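PDB 5OAK: bazooka, isoform C,LD29223p from Drosophila melanogaster, which acts in cell polarity, this construct carrying its first PDZ domain, which binds the PDZ-binding motif of Par-6. Local coordinates for residues A[8-13]-A[81-86]. Sequence-based numbering, arbitrary orientation. Where two conformers were deposited one is given.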
ATOM      1  N   MET A   8      -3.301   6.051 -10.236  1.00 24.76           N
ATOM      2  CA  MET A   8      -4.237   5.604  -9.206  0.68 23.29           C
ATOM      3  C   MET A   8      -4.748   4.201  -9.548  1.00 21.51           C
ATOM      4  O   MET A   8      -5.261   3.931 -10.644  1.00 27.91           O
ATOM      5  CB  MET A   8      -5.396   6.597  -9.045  0.68 25.34           C
ATOM      6  CG  MET A   8      -6.341   6.268  -7.876  0.68 24.49           C
ATOM      7  SD  MET A   8      -5.608   6.597  -6.246  0.68 25.29           S
ATOM      8  CE  MET A   8      -5.691   8.405  -6.162  0.68 26.44           C
ATOM      9  N   LEU A   9      -4.558   3.304  -8.592  1.00 20.36           N
ATOM     10  CA  LEU A   9      -4.963   1.909  -8.709  1.00 21.30           C
ATOM     11  C   LEU A   9      -6.143   1.641  -7.790  1.00 21.79           C
ATOM     12  O   LEU A   9      -6.352   2.333  -6.788  1.00 23.79           O
ATOM     13  CB  LEU A   9      -3.820   0.966  -8.310  1.00 22.33           C
ATOM     14  CG  LEU A   9      -2.507   1.226  -9.051  1.00 25.12           C
ATOM     15  CD1 LEU A   9      -1.422   0.215  -8.610  1.00 29.24           C
ATOM     16  CD2 LEU A   9      -2.703   1.220 -10.569  1.00 27.90           C
ATOM     17  N   LEU A  10      -6.884   0.588  -8.116  1.00 22.63           N
ATOM     18  CA  LEU A  10      -8.023   0.187  -7.293  1.00 21.48           C
ATOM     19  C   LEU A  10      -7.826  -1.263  -6.907  1.00 21.26           C
ATOM     20  O   LEU A  10      -7.649  -2.121  -7.797  1.00 23.59           O
ATOM     21  CB  LEU A  10      -9.318   0.345  -8.071  1.00 25.42           C
ATOM     22  CG  LEU A  10     -10.572  -0.129  -7.364  1.00 28.30           C
ATOM     23  CD1 LEU A  10     -10.874   0.698  -6.122  1.00 31.01           C
ATOM     24  CD2 LEU A  10     -11.740  -0.090  -8.305  1.00 34.14           C
ATOM     25  N   ILE A  11      -7.812  -1.536  -5.610  1.00 20.19           N
ATOM     26  CA  ILE A  11      -7.744  -2.918  -5.118  1.00 19.46           C
ATOM     27  C   ILE A  11      -9.045  -3.213  -4.400  1.00 19.27           C
ATOM     28  O   ILE A  11      -9.406  -2.490  -3.460  1.00 21.63           O
ATOM     29  CB  ILE A  11      -6.558  -3.124  -4.125  1.00 20.62           C
ATOM     30  CG1 ILE A  11      -5.255  -2.811  -4.807  1.00 28.16           C
ATOM     31  CG2 ILE A  11      -6.493  -4.558  -3.615  1.00 22.54           C
ATOM     32  CD1 ILE A  11      -4.129  -2.864  -3.775  1.00 32.74           C
ATOM     33  N   ILE A  12      -9.736  -4.285  -4.765  1.00 19.21           N
ATOM     34  CA  ILE A  12     -10.963  -4.638  -4.058  1.00 18.39           C
ATOM     35  C   ILE A  12     -10.569  -5.314  -2.725  1.00 20.09           C
ATOM     36  O   ILE A  12      -9.694  -6.185  -2.702  1.00 21.12           O
ATOM     37  CB  ILE A  12     -11.828  -5.576  -4.916  1.00 19.85           C
ATOM     38  CG1 ILE A  12     -12.110  -4.912  -6.283  1.00 21.79           C
ATOM     39  CG2 ILE A  12     -13.140  -5.956  -4.208  1.00 21.87           C
ATOM     40  CD1 ILE A  12     -12.677  -3.507  -6.207  1.00 25.46           C
ATOM     41  N   ASN A  13     -11.197  -4.917  -1.624  1.00 19.93           N
ATOM     42  CA  ASN A  13     -10.837  -5.462  -0.321  1.00 20.57           C
ATOM     43  C   ASN A  13     -11.724  -6.658  -0.012  1.00 23.34           C
ATOM     44  O   ASN A  13     -12.886  -6.639  -0.300  1.00 37.83           O
ATOM     45  CB  ASN A  13     -10.985  -4.382   0.753  1.00 21.96           C
ATOM     46  CG  ASN A  13     -10.412  -4.806   2.087  1.00 22.18           C
ATOM     47  OD1 ASN A  13      -9.580  -5.705   2.157  1.00 22.60           O
ATOM     48  ND2 ASN A  13     -10.846  -4.154   3.146  1.00 22.39           N
ATOM     49  N   SER A  81     -12.551  -0.544   4.812  1.00 27.51           N
ATOM     50  CA  SER A  81     -13.421  -0.124   3.711  1.00 27.04           C
ATOM     51  C   SER A  81     -13.471  -1.173   2.588  1.00 24.66           C
ATOM     52  O   SER A  81     -12.682  -2.134   2.560  1.00 24.72           O
ATOM     53  CB  SER A  81     -12.985   1.229   3.168  1.00 34.82           C
ATOM     54  OG  SER A  81     -11.812   1.061   2.419  1.00 34.77           O
ATOM     55  N   SER A  82     -14.429  -1.017   1.682  1.00 22.59           N
ATOM     56  CA  SER A  82     -14.691  -2.048   0.660  0.80 23.31           C
ATOM     57  C   SER A  82     -13.645  -2.097  -0.446  1.00 21.02           C
ATOM     58  O   SER A  82     -13.565  -3.062  -1.190  1.00 22.28           O
ATOM     59  CB  SER A  82     -16.075  -1.828   0.045  0.80 26.83           C
ATOM     60  OG  SER A  82     -16.079  -0.603  -0.662  0.80 28.67           O
ATOM     61  N   GLU A  83     -12.835  -1.053  -0.581  1.00 25.12           N
ATOM     62  CA  GLU A  83     -11.797  -1.029  -1.584  1.00 25.00           C
ATOM     63  C   GLU A  83     -10.738  -0.034  -1.190  1.00 24.71           C
ATOM     64  O   GLU A  83     -10.968   0.855  -0.384  1.00 28.45           O
ATOM     65  CB  GLU A  83     -12.352  -0.680  -2.942  1.00 29.08           C
ATOM     66  CG  GLU A  83     -12.937   0.670  -2.950  1.00 34.02           C
ATOM     67  CD  GLU A  83     -13.801   0.926  -4.129  0.70 43.11           C
ATOM     68  OE1 GLU A  83     -13.856   2.101  -4.526  0.54 46.48           O
ATOM     69  OE2 GLU A  83     -14.419  -0.044  -4.624  0.88 47.86           O
ATOM     70  N   LEU A  84      -9.564  -0.215  -1.772  1.00 24.69           N
ATOM     71  CA  LEU A  84      -8.420   0.658  -1.543  0.54 24.63           C
ATOM     72  C   LEU A  84      -8.085   1.373  -2.832  1.00 21.96           C
ATOM     73  O   LEU A  84      -7.790   0.719  -3.848  1.00 25.08           O
ATOM     74  CB  LEU A  84      -7.189  -0.138  -1.106  0.54 26.63           C
ATOM     75  CG  LEU A  84      -7.325  -1.139   0.040  0.54 31.43           C
ATOM     76  CD1 LEU A  84      -5.975  -1.777   0.317  0.54 30.31           C
ATOM     77  CD2 LEU A  84      -7.828  -0.455   1.264  0.54 30.10           C
ATOM     78  N   ARG A  85      -8.072   2.679  -2.784  1.00 20.89           N
ATOM     79  CA  ARG A  85      -7.621   3.511  -3.894  0.54 19.90           C
ATOM     80  C   ARG A  85      -6.180   3.884  -3.581  1.00 18.95           C
ATOM     81  O   ARG A  85      -5.924   4.603  -2.616  1.00 20.92           O
ATOM     82  CB  ARG A  85      -8.519   4.741  -4.044  0.54 24.46           C
ATOM     83  CG  ARG A  85      -9.944   4.321  -4.419  0.54 27.50           C
ATOM     84  CD  ARG A  85     -10.986   5.400  -4.231  0.54 32.97           C
ATOM     85  NE  ARG A  85     -11.015   5.975  -2.885  0.54 36.25           N
ATOM     86  CZ  ARG A  85     -11.554   5.396  -1.810  0.54 39.75           C
ATOM     87  NH1 ARG A  85     -12.103   4.161  -1.874  0.54 38.05           N
ATOM     88  NH2 ARG A  85     -11.513   6.054  -0.656  0.54 38.59           N
ATOM     89  N   VAL A  86      -5.242   3.376  -4.365  1.00 20.12           N
ATOM     90  CA  VAL A  86      -3.824   3.458  -4.000  1.00 20.23           C
ATOM     91  C   VAL A  86      -3.073   4.206  -5.062  1.00 21.16           C
ATOM     92  O   VAL A  86      -3.114   3.819  -6.239  1.00 23.37           O
ATOM     93  CB  VAL A  86      -3.275   2.008  -3.871  1.00 22.94           C
ATOM     94  CG1 VAL A  86      -1.830   1.996  -3.417  1.00 25.65           C
ATOM     95  CG2 VAL A  86      -4.140   1.210  -2.889  1.00 25.20           C
TER
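Ile11 and Leu84 sit directly across from each other on the buried face, Ile11 CB 4.3 Å from Leu84 CB, and exchange two nearly straight hydrogen bonds: Ile11 N to Leu84 O (2.9 Å) and Leu84 N to Ile11 O, both in the carbonyl plane. With CG1 anti to the carbonyl carbon (chi1 -60°), Ile11 extends CD1 to within 4.2 Å of Val86 CG2. Leu19 packs on Leu84 and Leu49 on Ile11. Leu9 and Val86 form the next hydrogen-bonded pair, with Leu9 N 2.8 Å from Val86 O. This antiparallel ladder joins the first and last strands of the Bazooka PDZ domain of this fusion, 7-12 and 83-89, and the latter pairs along its other edge with strand 54-58. The opposite face is looser and more exposed. There Leu10 lays CD1 against the carboxylate of Glu83, 3.5 Å from Glu83 CD, while Ile12 CD1 only grazes OE2. Met8, also exposed, in one of its two conformers brings SD over the backbone of Val86, 3.7 Å from Val86 C. Beyond the strand ends, Asn13 N bonds to Ser82 O from above the carbonyl plane. The CG of Asn13, anti to the backbone N (chi1 -170°), carries the amide across, where Asn13 ND2 meets Ser81 O at 2.8 Å; a second bond from ND2 to Leu79 O ties Asn13 to the turn after helix 68-78.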